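Local structure of serine rich repeat protein-1 (Srr-1) (Streptococcus agalactiae NEM316, 4RMB) at residues 33-38 with 93-98; 14-19 with 122-127; 55-60 with 109-114; 82-87 with 97-102. The protein probably acts as a bacterial surface adhesin, this part of it being the domain that binds keratin 4. All blocks are in the same frame, centred on the assembly; numbering follows the deposited sequence.

Contact 1. Residues 33-38 with 93-98; sequences NLYTII and KITIDW
Asn-33 opens the pairing by holding out ND2 to OD1 of Asp-97, a weak hydrogen bond of 3.3 Å; the stronger partner of that oxygen is the backbone N of Lys-99. At Leu-34 the carbonyl O receives the backbone N of Trp-98, 3.0 Å away. Tyr-35 then stands across from Asp-97 as a non-hydrogen-bonded pair, and its ring lies nearly flat against the aspartate, ring and carboxylate planes 15° apart. CA of Asp-97 sits over the ring face in a CH-pi contact, 3.8 Å from the centroid, while CG2 of Thr-95 meets the ring edge. With CG of Asp-97 anti to its own N (chi1 175°), the carboxylate extends over the same ring face and reaches the phenol end. Thr-36 points to the other face of the sheet. Two backbone bonds join it to Ile-96, and NE1 of Trp-98 donates to its OG1 at 2.9 Å, with the oxygen in the indole plane; Thr-125 O is a second partner of this buried hydroxyl. Ile-37 lies alongside Lys-93, CG2 to CD 3.8 Å. Ile-38 ends the run with two backbone bonds to Ile-94, whose CB is 4.2 Å from its own CB. Strand 35-40 is thus flanked by 93-97 and 120-127, and Thr-36, Ile-38, Ile-94 and Ile-96 face strands 11-18 and 108-116 of the opposing sheet.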
loop_
_atom_site.group_PDB
_atom_site.type_symbol
_atom_site.label_atom_id
_atom_site.label_comp_id
_atom_site.label_asym_id
_atom_site.label_seq_id
_atom_site.Cartn_x
_atom_site.Cartn_y
_atom_site.Cartn_z
ATOM N N ASN B 33 23.313 -13.030 1.232
ATOM C CA ASN B 33 22.432 -12.551 2.294
ATOM C C ASN B 33 21.102 -12.044 1.776
ATOM O O ASN B 33 20.930 -11.819 0.580
ATOM C CB ASN B 33 23.082 -11.408 3.071
ATOM C CG ASN B 33 24.346 -11.827 3.770
ATOM O OD1 ASN B 33 24.515 -12.992 4.113
ATOM N ND2 ASN B 33 25.238 -10.871 4.002
ATOM N N LEU B 34 20.161 -11.876 2.698
ATOM C CA LEU B 34 18.858 -11.328 2.357
ATOM C C LEU B 34 19.100 -9.834 2.248
ATOM O O LEU B 34 19.875 -9.266 3.021
ATOM C CB LEU B 34 17.842 -11.593 3.466
ATOM C CG LEU B 34 17.393 -13.039 3.679
ATOM C CD1 LEU B 34 17.584 -13.429 5.138
ATOM C CD2 LEU B 34 15.939 -13.176 3.282
ATOM N N TYR B 35 18.434 -9.202 1.291
ATOM C CA TYR B 35 18.571 -7.768 1.073
ATOM C C TYR B 35 17.205 -7.169 0.826
ATOM O O TYR B 35 16.253 -7.873 0.489
ATOM C CB TYR B 35 19.377 -7.473 -0.196
ATOM C CG TYR B 35 20.875 -7.459 -0.073
ATOM C CD1 TYR B 35 21.601 -8.643 0.027
ATOM C CD2 TYR B 35 21.570 -6.253 -0.092
ATOM C CE1 TYR B 35 22.993 -8.621 0.102
ATOM C CE2 TYR B 35 22.952 -6.219 -0.015
ATOM C CZ TYR B 35 23.657 -7.405 0.077
ATOM O OH TYR B 35 25.033 -7.361 0.116
ATOM N N THR B 36 17.113 -5.857 0.998
ATOM C CA THR B 36 15.888 -5.159 0.649
ATOM C C THR B 36 16.327 -4.037 -0.263
ATOM O O THR B 36 17.220 -3.256 0.075
ATOM C CB THR B 36 15.133 -4.579 1.861
ATOM O OG1 THR B 36 14.345 -5.617 2.453
ATOM C CG2 THR B 36 14.197 -3.438 1.420
ATOM N N ILE B 37 15.728 -3.987 -1.444
ATOM C CA ILE B 37 16.036 -2.947 -2.404
ATOM C C ILE B 37 14.756 -2.148 -2.576
ATOM O O ILE B 37 13.674 -2.722 -2.717
ATOM C CB ILE B 37 16.472 -3.548 -3.752
ATOM C CG1 ILE B 37 17.792 -4.309 -3.562
ATOM C CG2 ILE B 37 16.605 -2.452 -4.796
ATOM C CD1 ILE B 37 18.285 -5.013 -4.797
ATOM N N ILE B 38 14.888 -0.826 -2.537
ATOM C CA ILE B 38 13.754 0.071 -2.683
ATOM C C ILE B 38 14.049 1.002 -3.852
ATOM O O ILE B 38 15.099 1.640 -3.894
ATOM C CB ILE B 38 13.548 0.889 -1.390
ATOM C CG1 ILE B 38 13.041 -0.032 -0.276
ATOM C CG2 ILE B 38 12.584 2.058 -1.644
ATOM C CD1 ILE B 38 13.182 0.545 1.113
ATOM N N LYS B 93 17.779 4.166 -6.262
ATOM C CA LYS B 93 17.689 2.889 -5.552
ATOM C C LYS B 93 18.290 2.969 -4.157
ATOM O O LYS B 93 19.334 3.574 -3.985
ATOM C CB LYS B 93 18.495 1.816 -6.294
ATOM C CG LYS B 93 17.736 0.875 -7.190
ATOM C CD LYS B 93 18.491 -0.442 -7.393
ATOM C CE LYS B 93 19.798 -0.251 -8.152
ATOM N NZ LYS B 93 19.909 -1.288 -9.218
ATOM N N ILE B 94 17.641 2.353 -3.175
ATOM C CA ILE B 94 18.167 2.280 -1.808
ATOM C C ILE B 94 18.362 0.786 -1.571
ATOM O O ILE B 94 17.441 -0.007 -1.784
ATOM C CB ILE B 94 17.179 2.844 -0.750
ATOM C CG1 ILE B 94 17.124 4.371 -0.851
ATOM C CG2 ILE B 94 17.610 2.405 0.652
ATOM C CD1 ILE B 94 16.004 5.007 -0.025
ATOM N N THR B 95 19.559 0.397 -1.141
ATOM C CA THR B 95 19.859 -1.011 -0.916
ATOM C C THR B 95 20.291 -1.253 0.518
ATOM O O THR B 95 21.154 -0.551 1.036
ATOM C CB THR B 95 20.981 -1.486 -1.863
ATOM O OG1 THR B 95 20.585 -1.256 -3.224
ATOM C CG2 THR B 95 21.263 -2.960 -1.669
ATOM N N ILE B 96 19.671 -2.245 1.144
ATOM C CA ILE B 96 19.973 -2.604 2.524
ATOM C C ILE B 96 20.368 -4.077 2.617
ATOM O O ILE B 96 19.619 -4.959 2.192
ATOM C CB ILE B 96 18.744 -2.371 3.435
ATOM C CG1 ILE B 96 18.372 -0.884 3.445
ATOM C CG2 ILE B 96 19.046 -2.861 4.856
ATOM C CD1 ILE B 96 16.978 -0.609 3.989
ATOM N N ASP B 97 21.552 -4.323 3.171
ATOM C CA ASP B 97 22.099 -5.672 3.382
ATOM C C ASP B 97 21.642 -6.081 4.792
ATOM O O ASP B 97 21.961 -5.395 5.761
ATOM C CB ASP B 97 23.635 -5.585 3.303
ATOM C CG ASP B 97 24.343 -6.901 3.616
ATOM O OD1 ASP B 97 23.684 -7.909 3.955
ATOM O OD2 ASP B 97 25.595 -6.908 3.525
ATOM N N TRP B 98 20.879 -7.170 4.912
ATOM C CA TRP B 98 20.394 -7.599 6.226
ATOM C C TRP B 98 21.438 -8.431 6.970
ATOM O O TRP B 98 21.197 -8.910 8.078
ATOM C CB TRP B 98 19.065 -8.360 6.097
ATOM C CG TRP B 98 17.936 -7.483 5.624
ATOM C CD1 TRP B 98 17.211 -7.633 4.482
ATOM C CD2 TRP B 98 17.417 -6.312 6.280
ATOM N NE1 TRP B 98 16.281 -6.625 4.372
ATOM C CE2 TRP B 98 16.394 -5.793 5.454
ATOM C CE3 TRP B 98 17.740 -5.631 7.463
ATOM C CZ2 TRP B 98 15.663 -4.648 5.792
ATOM C CZ3 TRP B 98 17.012 -4.484 7.799
ATOM C CH2 TRP B 98 15.994 -3.999 6.953
#

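Contact 2. Residues 14-19 with 122-127; sequences YITQIN and LYSTVS
Tyr-14, Thr-16 and Ser-124 join the two sheets of a beta sandwich, described as a variant of the DEv-IgG fold. The strands belong to different layers: their axes come within 8.5 Å and run in nearly the same direction, 17° apart, so side chains rather than backbones make the contact. The tight part is the end at Tyr-14. OG of Ser-124 is gripped by two hydroxyls, hydrogen-bonded to OH of Tyr-14 at 2.7 Å and to OG1 of Thr-16 at 2.7 Å, which ties three buried polar groups together in the core. The serine oxygen lies at the edge of the tyrosine ring, near its plane. Leu-122 comes over the ring face instead, its CB 3.9 Å from the centroid and its CD1 resting 3.6 Å from CG of Tyr-14. With CG anti to the backbone N (chi1 177°), the tyrosine swings its ring across to the other sheet and slides past the leucine in the opposite direction. Strand 11-18 also pairs antiparallel with a strand of the second subunit, consistent with the beta-sheet complementation described for this domain, and Ile-154 of that subunit packs on both Tyr-14 and Ser-124. Toward Ile-18 the contact thins out, although it remains buried, with Met-25 touching both sides. Here a single pair of methyls bridges the layers, CD1 of Ile-18 lying 3.9 Å from CG2 of Val-126.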
loop_
_atom_site.group_PDB
_atom_site.type_symbol
_atom_site.label_atom_id
_atom_site.label_comp_id
_atom_site.label_asym_id
_atom_site.label_seq_id
_atom_site.Cartn_x
_atom_site.Cartn_y
_atom_site.Cartn_z
ATOM N N TYR B 14 7.395 6.301 2.905
ATOM C CA TYR B 14 7.198 5.029 2.230
ATOM C C TYR B 14 7.702 4.013 3.242
ATOM O O TYR B 14 8.895 3.964 3.540
ATOM C CB TYR B 14 8.031 4.986 0.953
ATOM C CG TYR B 14 7.954 3.675 0.217
ATOM C CD1 TYR B 14 6.742 3.211 -0.295
ATOM C CD2 TYR B 14 9.089 2.892 0.037
ATOM C CE1 TYR B 14 6.666 1.994 -0.968
ATOM C CE2 TYR B 14 9.025 1.677 -0.633
ATOM C CZ TYR B 14 7.813 1.236 -1.129
ATOM O OH TYR B 14 7.744 0.026 -1.768
ATOM N N ILE B 15 6.782 3.221 3.785
ATOM C CA ILE B 15 7.112 2.242 4.815
ATOM C C ILE B 15 7.139 0.823 4.284
ATOM O O ILE B 15 6.222 0.398 3.586
ATOM C CB ILE B 15 6.074 2.300 5.969
ATOM C CG1 ILE B 15 6.039 3.705 6.565
ATOM C CG2 ILE B 15 6.417 1.289 7.043
ATOM C CD1 ILE B 15 4.917 3.907 7.570
ATOM N N THR B 16 8.206 0.100 4.611
ATOM C CA THR B 16 8.334 -1.289 4.192
ATOM C C THR B 16 8.494 -2.134 5.445
ATOM O O THR B 16 9.415 -1.921 6.232
ATOM C CB THR B 16 9.562 -1.507 3.275
ATOM O OG1 THR B 16 9.447 -0.683 2.106
ATOM C CG2 THR B 16 9.649 -2.955 2.836
ATOM N N GLN B 17 7.574 -3.070 5.650
ATOM C CA GLN B 17 7.660 -3.951 6.798
ATOM C C GLN B 17 8.357 -5.208 6.310
ATOM O O GLN B 17 7.982 -5.766 5.284
ATOM C CB GLN B 17 6.268 -4.303 7.323
ATOM C CG GLN B 17 5.472 -3.117 7.832
ATOM C CD GLN B 17 4.122 -3.541 8.369
ATOM O OE1 GLN B 17 3.433 -4.363 7.758
ATOM N NE2 GLN B 17 3.733 -2.983 9.513
ATOM N N ILE B 18 9.386 -5.634 7.031
ATOM C CA ILE B 18 10.125 -6.835 6.655
ATOM C C ILE B 18 9.679 -7.996 7.535
ATOM O O ILE B 18 9.743 -7.914 8.761
ATOM C CB ILE B 18 11.641 -6.633 6.826
ATOM C CG1 ILE B 18 12.110 -5.453 5.976
ATOM C CG2 ILE B 18 12.380 -7.902 6.404
ATOM C CD1 ILE B 18 11.943 -5.672 4.495
ATOM N N ASN B 19 9.226 -9.066 6.888
ATOM C CA ASN B 19 8.736 -10.269 7.551
ATOM C C ASN B 19 7.525 -10.040 8.452
ATOM O O ASN B 19 7.504 -10.474 9.604
ATOM C CB ASN B 19 9.848 -10.943 8.359
ATOM C CG ASN B 19 9.453 -12.334 8.825
ATOM O OD1 ASN B 19 8.593 -12.971 8.218
ATOM N ND2 ASN B 19 10.089 -12.817 9.891
ATOM N N LEU B 122 6.636 3.179 -6.202
ATOM C CA LEU B 122 7.864 2.710 -5.582
ATOM C C LEU B 122 7.741 1.201 -5.409
ATOM O O LEU B 122 6.643 0.646 -5.461
ATOM C CB LEU B 122 8.041 3.363 -4.212
ATOM C CG LEU B 122 8.276 4.874 -4.249
ATOM C CD1 LEU B 122 8.179 5.465 -2.851
ATOM C CD2 LEU B 122 9.644 5.140 -4.863
ATOM N N TYR B 123 8.870 0.532 -5.229
ATOM C CA TYR B 123 8.835 -0.904 -4.993
ATOM C C TYR B 123 9.830 -1.228 -3.894
ATOM O O TYR B 123 10.760 -0.464 -3.641
ATOM C CB TYR B 123 9.181 -1.697 -6.267
ATOM C CG TYR B 123 10.645 -1.691 -6.669
ATOM C CD1 TYR B 123 11.582 -2.484 -5.999
ATOM C CD2 TYR B 123 11.088 -0.903 -7.727
ATOM C CE1 TYR B 123 12.922 -2.489 -6.374
ATOM C CE2 TYR B 123 12.429 -0.898 -8.113
ATOM C CZ TYR B 123 13.338 -1.694 -7.430
ATOM O OH TYR B 123 14.660 -1.686 -7.795
ATOM N N SER B 124 9.597 -2.351 -3.225
ATOM C CA SER B 124 10.468 -2.833 -2.164
ATOM C C SER B 124 10.623 -4.332 -2.370
ATOM O O SER B 124 9.701 -5.002 -2.834
ATOM C CB SER B 124 9.854 -2.589 -0.784
ATOM O OG SER B 124 9.758 -1.212 -0.485
ATOM N N THR B 125 11.789 -4.864 -2.040
ATOM C CA THR B 125 11.986 -6.301 -2.184
ATOM C C THR B 125 12.552 -6.903 -0.911
ATOM O O THR B 125 12.972 -6.201 0.006
ATOM C CB THR B 125 13.047 -6.656 -3.264
ATOM O OG1 THR B 125 14.349 -6.299 -2.774
ATOM C CG2 THR B 125 12.786 -5.936 -4.573
ATOM N N VAL B 126 12.506 -8.226 -0.864
ATOM C CA VAL B 126 13.179 -9.000 0.167
ATOM C C VAL B 126 13.747 -9.968 -0.853
ATOM O O VAL B 126 13.043 -10.839 -1.354
ATOM C CB VAL B 126 12.255 -9.727 1.143
ATOM C CG1 VAL B 126 13.089 -10.697 1.983
ATOM C CG2 VAL B 126 11.609 -8.713 2.082
ATOM N N SER B 127 15.009 -9.766 -1.209
ATOM C CA SER B 127 15.624 -10.567 -2.252
ATOM C C SER B 127 17.111 -10.705 -2.061
ATOM O O SER B 127 17.668 -10.278 -1.050
ATOM C CB SER B 127 15.415 -9.880 -3.596
ATOM O OG SER B 127 15.980 -8.569 -3.569
#

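Contact 3. Residues 55-60 with 109-114; sequences VKILKT and YVVLVK
Ile-57 and Val-111 form the apolar centre of this antiparallel strand pair, in the sheet of the sandwich that holds 11-18, 108-116 and 54-60. Their CG2 atoms lie 4.4 Å apart on the inner face, where Ile-96 of the opposing sheet packs on both. On the other face Leu-58 and Leu-112 meet through their CD1 methyls at 4.1 Å, and Ile-15 of strand 11-18 adjoins Leu-112. Moving outward, Lys-56 lies alongside Leu-112; its chain bends at chi3 (73°), which sets CE 3.8 Å from CD1 of Leu-112, and then runs straight on to carry the amine away. At the far end Lys-59 uses the base of its chain instead: its CB lies 3.7 Å from CE1 of Tyr-109. That ring is also stacked with Trp-98 and meets Tyr-85 edge-to-face. The backbone bonds fall at Lys-56 with Leu-112 and Leu-58 with Val-110, the hydrogen-bonded pairs. Between Leu-112 N and Lys-56 O the bond is almost perfectly straight, 179° at the hydrogen, whereas Val-110 N reaches Leu-58 O at 150°. This last carbonyl is shared: its oxygen also receives CA of Tyr-109 at 3.0 Å and lies near the plane of the tyrosine ring, 3.5 Å from CD1.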
loop_
_atom_site.group_PDB
_atom_site.type_symbol
_atom_site.label_atom_id
_atom_site.label_comp_id
_atom_site.label_asym_id
_atom_site.label_seq_id
_atom_site.Cartn_x
_atom_site.Cartn_y
_atom_site.Cartn_z
ATOM N N VAL B 55 16.123 8.190 5.797
ATOM C CA VAL B 55 15.912 6.776 6.067
ATOM C C VAL B 55 16.136 6.330 7.502
ATOM O O VAL B 55 17.130 6.698 8.127
ATOM C CB VAL B 55 16.837 5.930 5.162
ATOM C CG1 VAL B 55 16.555 4.457 5.357
ATOM C CG2 VAL B 55 16.654 6.332 3.709
ATOM N N LYS B 56 15.203 5.534 8.021
ATOM C CA LYS B 56 15.330 4.987 9.364
ATOM C C LYS B 56 15.000 3.508 9.306
ATOM O O LYS B 56 14.080 3.094 8.597
ATOM C CB LYS B 56 14.399 5.682 10.366
ATOM C CG LYS B 56 14.581 5.142 11.788
ATOM C CD LYS B 56 14.128 6.121 12.860
ATOM C CE LYS B 56 12.621 6.233 12.936
ATOM N NZ LYS B 56 12.215 7.197 13.999
ATOM N N ILE B 57 15.759 2.708 10.041
ATOM C CA ILE B 57 15.531 1.270 10.059
ATOM C C ILE B 57 15.306 0.827 11.496
ATOM O O ILE B 57 16.090 1.162 12.387
ATOM C CB ILE B 57 16.732 0.509 9.478
ATOM C CG1 ILE B 57 17.071 1.066 8.089
ATOM C CG2 ILE B 57 16.410 -0.984 9.393
ATOM C CD1 ILE B 57 18.319 0.470 7.468
ATOM N N LEU B 58 14.235 0.071 11.711
ATOM C CA LEU B 58 13.878 -0.412 13.039
ATOM C C LEU B 58 13.775 -1.932 13.081
ATOM O O LEU B 58 13.423 -2.563 12.090
ATOM C CB LEU B 58 12.537 0.186 13.455
ATOM C CG LEU B 58 12.438 1.708 13.328
ATOM C CD1 LEU B 58 10.989 2.139 13.426
ATOM C CD2 LEU B 58 13.275 2.365 14.409
ATOM N N LYS B 59 14.085 -2.508 14.238
ATOM C CA LYS B 59 14.006 -3.951 14.441
ATOM C C LYS B 59 12.966 -4.210 15.529
ATOM O O LYS B 59 12.879 -3.451 16.494
ATOM C CB LYS B 59 15.363 -4.505 14.888
ATOM C CG LYS B 59 15.348 -5.993 15.232
ATOM C CD LYS B 59 16.727 -6.477 15.648
ATOM C CE LYS B 59 16.696 -7.934 16.079
ATOM N NZ LYS B 59 15.773 -8.145 17.232
ATOM N N THR B 60 12.179 -5.273 15.373
ATOM C CA THR B 60 11.148 -5.607 16.356
ATOM C C THR B 60 10.555 -6.988 16.091
ATOM O O THR B 60 11.052 -7.733 15.246
ATOM C CB THR B 60 10.002 -4.577 16.327
ATOM O OG1 THR B 60 9.088 -4.842 17.397
ATOM C CG2 THR B 60 9.253 -4.654 15.006
ATOM N N TYR B 109 11.657 -6.175 10.567
ATOM C CA TYR B 109 12.254 -4.850 10.481
ATOM C C TYR B 109 11.247 -3.930 9.821
ATOM O O TYR B 109 10.288 -4.385 9.205
ATOM C CB TYR B 109 13.522 -4.876 9.620
ATOM C CG TYR B 109 14.647 -5.722 10.166
ATOM C CD1 TYR B 109 15.473 -5.245 11.183
ATOM C CD2 TYR B 109 14.882 -7.003 9.670
ATOM C CE1 TYR B 109 16.507 -6.024 11.694
ATOM C CE2 TYR B 109 15.912 -7.792 10.174
ATOM C CZ TYR B 109 16.719 -7.295 11.185
ATOM O OH TYR B 109 17.731 -8.075 11.689
ATOM N N VAL B 110 11.459 -2.629 9.972
ATOM C CA VAL B 110 10.599 -1.644 9.343
ATOM C C VAL B 110 11.526 -0.604 8.765
ATOM O O VAL B 110 12.368 -0.054 9.476
ATOM C CB VAL B 110 9.652 -0.950 10.340
ATOM C CG1 VAL B 110 8.811 0.088 9.610
ATOM C CG2 VAL B 110 8.754 -1.981 11.003
ATOM N N VAL B 111 11.409 -0.361 7.467
ATOM C CA VAL B 111 12.249 0.635 6.839
ATOM C C VAL B 111 11.374 1.821 6.512
ATOM O O VAL B 111 10.358 1.687 5.834
ATOM C CB VAL B 111 12.901 0.116 5.546
ATOM C CG1 VAL B 111 13.752 1.215 4.922
ATOM C CG2 VAL B 111 13.767 -1.107 5.857
ATOM N N LEU B 112 11.761 2.982 7.018
ATOM C CA LEU B 112 11.002 4.195 6.784
ATOM C C LEU B 112 11.778 5.096 5.841
ATOM O O LEU B 112 12.903 5.484 6.138
ATOM C CB LEU B 112 10.759 4.921 8.106
ATOM C CG LEU B 112 10.037 4.133 9.201
ATOM C CD1 LEU B 112 10.086 4.915 10.502
ATOM C CD2 LEU B 112 8.595 3.872 8.784
ATOM N N VAL B 113 11.177 5.423 4.703
ATOM C CA VAL B 113 11.820 6.290 3.723
ATOM C C VAL B 113 10.952 7.533 3.555
ATOM O O VAL B 113 9.911 7.490 2.899
ATOM C CB VAL B 113 11.970 5.570 2.361
ATOM C CG1 VAL B 113 12.646 6.483 1.344
ATOM C CG2 VAL B 113 12.794 4.306 2.535
ATOM N N LYS B 114 11.377 8.637 4.165
ATOM C CA LYS B 114 10.624 9.885 4.087
ATOM C C LYS B 114 11.118 10.730 2.922
ATOM O O LYS B 114 12.295 11.089 2.852
ATOM C CB LYS B 114 10.754 10.668 5.400
ATOM C CG LYS B 114 9.990 11.990 5.414
ATOM C CD LYS B 114 10.320 12.806 6.665
ATOM C CE LYS B 114 9.660 12.247 7.914
ATOM N NZ LYS B 114 8.200 12.561 7.966
#

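Contact 4. Residues 82-87 with 97-102; sequences TSQYSY and DWKTNS
Tyr-85 meets Trp-98 and Lys-99 where helix 82-85 adjoins the segment following strand 93-97, in a surface contact built on aromatic packing, a lysine over a ring and two bridging waters. The Tyr-85 ring lies between the two partners. CZ3 of Trp-98 lies over one face, offset toward the rim, the two rings oblique at 59° and CE3 of Trp-98 lying 3.8 Å from CD1 of Tyr-85. From the opposite side Lys-99 brings its NZ over the ring, 4.7 Å from the centroid, in a cation-pi contact. Bends at chi2 (145°) and chi3 (92°) fold the lysine back, with CD beside CD1 of Tyr-85. Its NZ is also modelled close to Gln-84 O, but that distance is too short to be trusted. Helix 82-85 belongs to the crossover between the two layers of the sandwich, leading from edge strand 79-80 of one sheet to edge strand 88-89 of the other, and the ring of Tyr-85 reaches across to Asp-97 and Trp-98. There O of Asp-97 lies in the ring plane at its edge, 3.5 Å from CD1 of Tyr-85. Asp-97 also closes an Asx turn, OD1 accepting from Lys-99 N at 2.7 Å from above the carboxylate plane. Solvent completes the seam at two places. One water donates to Trp-98 O and is hydrogen-bonded to OH of Tyr-85, 2.9 Å away; another accepts from Asp-97 N at 2.8 Å and donates to Tyr-85 O.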
loop_
_atom_site.group_PDB
_atom_site.type_symbol
_atom_site.label_atom_id
_atom_site.label_comp_id
_atom_site.label_asym_id
_atom_site.label_seq_id
_atom_site.Cartn_x
_atom_site.Cartn_y
_atom_site.Cartn_z
ATOM N N THR B 82 19.459 1.737 12.327
ATOM C CA THR B 82 19.841 2.459 11.117
ATOM C C THR B 82 21.337 2.419 10.841
ATOM O O THR B 82 21.757 2.239 9.698
ATOM C CB THR B 82 19.402 3.931 11.195
ATOM O OG1 THR B 82 18.024 4.000 11.582
ATOM C CG2 THR B 82 19.573 4.607 9.844
ATOM N N SER B 83 22.141 2.599 11.885
ATOM C CA SER B 83 23.589 2.574 11.731
ATOM C C SER B 83 24.131 1.156 11.619
ATOM O O SER B 83 25.030 0.899 10.821
ATOM C CB SER B 83 24.268 3.282 12.904
ATOM O OG SER B 83 23.958 4.660 12.905
ATOM N N GLN B 84 23.577 0.235 12.403
ATOM C CA GLN B 84 24.050 -1.145 12.369
ATOM C C GLN B 84 23.914 -1.751 10.987
ATOM O O GLN B 84 24.756 -2.535 10.562
ATOM C CB GLN B 84 23.290 -2.034 13.360
ATOM C CG GLN B 84 23.954 -3.404 13.531
ATOM C CD GLN B 84 23.031 -4.462 14.110
ATOM O OE1 GLN B 84 22.213 -4.182 14.985
ATOM N NE2 GLN B 84 23.174 -5.695 13.632
ATOM N N TYR B 85 22.853 -1.386 10.282
ATOM C CA TYR B 85 22.632 -1.936 8.955
ATOM C C TYR B 85 23.210 -1.027 7.876
ATOM O O TYR B 85 24.022 -1.475 7.066
ATOM C CB TYR B 85 21.148 -2.306 8.809
ATOM C CG TYR B 85 20.809 -3.532 9.632
ATOM C CD1 TYR B 85 21.056 -4.812 9.137
ATOM C CD2 TYR B 85 20.360 -3.413 10.949
ATOM C CE1 TYR B 85 20.877 -5.945 9.933
ATOM C CE2 TYR B 85 20.180 -4.544 11.758
ATOM C CZ TYR B 85 20.445 -5.803 11.243
ATOM O OH TYR B 85 20.314 -6.920 12.043
ATOM N N SER B 86 22.825 0.246 7.892
ATOM C CA SER B 86 23.278 1.223 6.905
ATOM C C SER B 86 22.544 0.963 5.600
ATOM O O SER B 86 21.651 0.114 5.528
ATOM C CB SER B 86 24.797 1.413 6.860
ATOM O OG SER B 86 25.230 2.085 8.033
ATOM N N TYR B 87 22.924 1.686 4.560
ATOM C CA TYR B 87 22.246 1.560 3.280
ATOM C C TYR B 87 22.994 2.352 2.228
ATOM O O TYR B 87 23.751 3.268 2.548
ATOM C CB TYR B 87 20.779 1.984 3.263
ATOM C CG TYR B 87 20.600 3.438 3.668
ATOM C CD1 TYR B 87 20.660 4.461 2.723
ATOM C CD2 TYR B 87 20.455 3.790 5.013
ATOM C CE1 TYR B 87 20.584 5.808 3.110
ATOM C CE2 TYR B 87 20.380 5.126 5.408
ATOM C CZ TYR B 87 20.447 6.127 4.454
ATOM O OH TYR B 87 20.395 7.444 4.851
ATOM N N ASP B 97 21.552 -4.323 3.171
ATOM C CA ASP B 97 22.099 -5.672 3.382
ATOM C C ASP B 97 21.642 -6.081 4.792
ATOM O O ASP B 97 21.961 -5.395 5.761
ATOM C CB ASP B 97 23.635 -5.585 3.303
ATOM C CG ASP B 97 24.343 -6.901 3.616
ATOM O OD1 ASP B 97 23.684 -7.909 3.955
ATOM O OD2 ASP B 97 25.595 -6.908 3.525
ATOM N N TRP B 98 20.879 -7.170 4.912
ATOM C CA TRP B 98 20.394 -7.599 6.226
ATOM C C TRP B 98 21.438 -8.431 6.970
ATOM O O TRP B 98 21.197 -8.910 8.078
ATOM C CB TRP B 98 19.065 -8.360 6.097
ATOM C CG TRP B 98 17.936 -7.483 5.624
ATOM C CD1 TRP B 98 17.211 -7.633 4.482
ATOM C CD2 TRP B 98 17.417 -6.312 6.280
ATOM N NE1 TRP B 98 16.281 -6.625 4.372
ATOM C CE2 TRP B 98 16.394 -5.793 5.454
ATOM C CE3 TRP B 98 17.740 -5.631 7.463
ATOM C CZ2 TRP B 98 15.663 -4.648 5.792
ATOM C CZ3 TRP B 98 17.012 -4.484 7.799
ATOM C CH2 TRP B 98 15.994 -3.999 6.953
ATOM N N LYS B 99 22.591 -8.591 6.328
ATOM C CA LYS B 99 23.746 -9.285 6.886
ATOM C C LYS B 99 23.597 -10.737 7.319
ATOM O O LYS B 99 24.367 -11.231 8.144
ATOM C CB LYS B 99 24.302 -8.436 8.030
ATOM C CG LYS B 99 24.714 -7.052 7.555
ATOM C CD LYS B 99 24.465 -5.978 8.598
ATOM C CE LYS B 99 25.677 -5.758 9.480
ATOM N NZ LYS B 99 25.334 -4.936 10.671
ATOM N N THR B 100 22.624 -11.431 6.748
ATOM C CA THR B 100 22.409 -12.837 7.065
ATOM C C THR B 100 21.575 -13.476 5.967
ATOM O O THR B 100 20.883 -12.782 5.228
ATOM C CB THR B 100 21.679 -13.008 8.409
ATOM O OG1 THR B 100 21.405 -14.397 8.629
ATOM C CG2 THR B 100 20.377 -12.231 8.412
ATOM N N ASN B 101 21.657 -14.796 5.847
ATOM C CA ASN B 101 20.880 -15.506 4.842
ATOM C C ASN B 101 19.688 -16.138 5.544
ATOM O O ASN B 101 18.951 -16.925 4.957
ATOM C CB ASN B 101 21.732 -16.590 4.179
ATOM C CG ASN B 101 22.131 -17.682 5.146
ATOM O OD1 ASN B 101 22.569 -17.409 6.264
ATOM N ND2 ASN B 101 21.986 -18.931 4.718
ATOM N N SER B 102 19.495 -15.769 6.805
ATOM C CA SER B 102 18.400 -16.310 7.594
ATOM C C SER B 102 17.832 -15.335 8.624
ATOM O O SER B 102 18.530 -14.909 9.543
ATOM C CB SER B 102 18.869 -17.586 8.301
ATOM O OG SER B 102 17.917 -18.033 9.249
HETATM O O HOH W 1 21.004 -9.402 10.656
HETATM O O HOH W 2 23.328 -2.268 4.009
#

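From the N terminus, contact 2 closes the widest loop, from 14-19 to 122-127, enclosing the other three, and ties one sheet to the other. Contact 1 starts next, at 33-38, and contact 3 at 55-60; because 93-98 comes before 109-114, these two loops cross, contact 1 pairing strands of one sheet and contact 3 strands of the other. Contact 4 spans the shortest loop, from 82-87 to 97-102, inside that of contact 3, and shares Asp-97 and Trp-98 with contact 1. Trp-98 packs on Tyr-109 of contact 3 and on Ile-18 of contact 2, while OH of Tyr-85 in contact 4 probably hydrogen-bonds to OH of Tyr-109 in contact 3.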